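PDB 4WD2: aromatic-amino-acid transaminase TyrB, which probably catalyses the pyridoxal-phosphate-dependent transfer of amino groups from aromatic amino acids to 2-oxo acids, as a class I/II aminotransferase. Local coordinates for residues Thr23-Phe28 with Lys36-Ile41. Numbering follows the deposited sequence.
Sequences TLNENF and KVNLSI
In this class I/II aminotransferase, helix 20-30 packs on the short strand 37-38, which pairs in parallel with strand 375-376, and on the loop residues flanking it; the F28 ring is sandwiched between K36 and N38. F28 CG stands anti to the backbone N (chi1 175°), which lays the ring between them. N38 CB sits over one face, 3.6 Å from the ring centroid, a CH-pi contact; on the opposite face lies the extended chain of K36, its CD 4.0 Å from the centroid. K36 NZ adds a cation-pi contact over that second face and donates to F28 O at 2.7 Å, in the carbonyl plane; D31 O, just past the helix, also accepts from this ammonium. Y376 meets the F28 ring edge-to-face. Beyond the ring, the side chains of N25 and N38 cross at about a right angle, their amide planes 54° apart: N38 ND2 donates to N25 OD1 at 2.9 Å, from above the carbonyl plane. N38 OD1 accepts from S40 N at 3.1 Å, an Asx turn, and also from S40 OG at 2.6 Å; with ND2 held by N25, this fixes the amide's rotation. N25 ND2, bonded to I21 O, reaches S40 OG through a weak 3.2 Å bond, while I41 CD1 abuts N25 OD1 at 3.4 Å.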
loop_
_atom_site.group_PDB
_atom_site.type_symbol
_atom_site.label_atom_id
_atom_site.label_comp_id
_atom_site.label_asym_id
_atom_site.label_seq_id
_atom_site.Cartn_x
_atom_site.Cartn_y
_atom_site.Cartn_z
ATOM N N THR A 23 17.749 -18.300 1.465
ATOM C CA THR A 23 18.541 -19.511 1.644
ATOM C C THR A 23 20.001 -19.161 1.908
ATOM O O THR A 23 20.659 -19.759 2.766
ATOM C CB THR A 23 18.448 -20.430 0.404
ATOM O OG1 THR A 23 17.096 -20.876 0.231
ATOM C CG2 THR A 23 19.358 -21.641 0.557
ATOM N N LEU A 24 20.501 -18.180 1.163
ATOM C CA LEU A 24 21.886 -17.751 1.297
ATOM C C LEU A 24 22.133 -17.183 2.686
ATOM O O LEU A 24 23.146 -17.480 3.319
ATOM C CB LEU A 24 22.233 -16.708 0.232
ATOM C CG LEU A 24 23.665 -16.166 0.230
ATOM C CD1 LEU A 24 24.641 -17.212 -0.296
ATOM C CD2 LEU A 24 23.746 -14.885 -0.581
ATOM N N ASN A 25 21.197 -16.371 3.164
ATOM C CA ASN A 25 21.361 -15.747 4.464
ATOM C C ASN A 25 21.200 -16.753 5.597
ATOM O O ASN A 25 21.782 -16.578 6.662
ATOM C CB ASN A 25 20.384 -14.583 4.623
ATOM C CG ASN A 25 20.960 -13.272 4.115
ATOM O OD1 ASN A 25 21.450 -12.453 4.897
ATOM N ND2 ASN A 25 20.919 -13.073 2.801
ATOM N N GLU A 26 20.433 -17.813 5.359
ATOM C CA GLU A 26 20.306 -18.895 6.333
ATOM C C GLU A 26 21.629 -19.641 6.472
ATOM O O GLU A 26 21.988 -20.100 7.558
ATOM C CB GLU A 26 19.191 -19.868 5.934
ATOM N N ASN A 27 22.347 -19.761 5.360
ATOM C CA ASN A 27 23.653 -20.402 5.368
ATOM C C ASN A 27 24.696 -19.522 6.042
ATOM O O ASN A 27 25.641 -20.019 6.661
ATOM C CB ASN A 27 24.088 -20.743 3.943
ATOM C CG ASN A 27 23.255 -21.847 3.333
ATOM O OD1 ASN A 27 22.875 -22.800 4.015
ATOM N ND2 ASN A 27 22.958 -21.726 2.044
ATOM N N PHE A 28 24.516 -18.211 5.921
ATOM C CA PHE A 28 25.415 -17.269 6.568
ATOM C C PHE A 28 25.254 -17.327 8.082
ATOM O O PHE A 28 26.232 -17.210 8.818
ATOM C CB PHE A 28 25.176 -15.841 6.066
ATOM C CG PHE A 28 26.001 -14.807 6.781
ATOM C CD1 PHE A 28 27.323 -14.590 6.426
ATOM C CD2 PHE A 28 25.459 -14.057 7.812
ATOM C CE1 PHE A 28 28.088 -13.641 7.084
ATOM C CE2 PHE A 28 26.217 -13.113 8.476
ATOM C CZ PHE A 28 27.537 -12.905 8.114
ATOM N N LYS A 36 33.362 -14.291 9.210
ATOM C CA LYS A 36 32.433 -14.251 8.091
ATOM C C LYS A 36 31.945 -12.824 7.837
ATOM O O LYS A 36 31.830 -12.026 8.765
ATOM C CB LYS A 36 31.248 -15.187 8.342
ATOM C CG LYS A 36 30.427 -14.856 9.569
ATOM C CD LYS A 36 29.298 -15.858 9.742
ATOM C CE LYS A 36 28.530 -15.614 11.028
ATOM N NZ LYS A 36 27.413 -16.589 11.191
ATOM N N VAL A 37 31.688 -12.503 6.571
ATOM C CA VAL A 37 31.215 -11.180 6.187
ATOM C C VAL A 37 30.045 -11.291 5.211
ATOM O O VAL A 37 30.131 -11.997 4.201
ATOM C CB VAL A 37 32.344 -10.337 5.541
ATOM C CG1 VAL A 37 31.818 -8.980 5.110
ATOM C CG2 VAL A 37 33.512 -10.171 6.499
ATOM N N ASN A 38 28.952 -10.594 5.518
ATOM C CA ASN A 38 27.761 -10.614 4.672
ATOM C C ASN A 38 27.614 -9.312 3.906
ATOM O O ASN A 38 27.475 -8.245 4.503
ATOM C CB ASN A 38 26.504 -10.873 5.512
ATOM C CG ASN A 38 25.296 -11.233 4.668
ATOM O OD1 ASN A 38 25.397 -11.391 3.455
ATOM N ND2 ASN A 38 24.148 -11.391 5.315
ATOM N N LEU A 39 27.660 -9.398 2.582
ATOM C CA LEU A 39 27.490 -8.227 1.738
ATOM C C LEU A 39 26.351 -8.483 0.759
ATOM O O LEU A 39 26.297 -7.891 -0.317
ATOM C CB LEU A 39 28.790 -7.896 0.988
ATOM C CG LEU A 39 30.076 -7.766 1.812
ATOM C CD1 LEU A 39 31.283 -7.694 0.905
ATOM C CD2 LEU A 39 30.037 -6.554 2.740
ATOM N N SER A 40 25.443 -9.374 1.144
ATOM C CA SER A 40 24.346 -9.776 0.273
ATOM C C SER A 40 23.075 -8.964 0.522
ATOM O O SER A 40 22.204 -8.903 -0.342
ATOM C CB SER A 40 24.044 -11.266 0.447
ATOM O OG SER A 40 23.465 -11.514 1.715
ATOM N N ILE A 41 22.964 -8.342 1.693
ATOM C CA ILE A 41 21.770 -7.557 2.014
ATOM C C ILE A 41 21.903 -6.121 1.493
ATOM O O ILE A 41 22.781 -5.363 1.915
ATOM C CB ILE A 41 21.493 -7.557 3.527
ATOM C CG1 ILE A 41 21.374 -9.001 4.022
ATOM C CG2 ILE A 41 20.213 -6.783 3.841
ATOM C CD1 ILE A 41 21.433 -9.155 5.527
#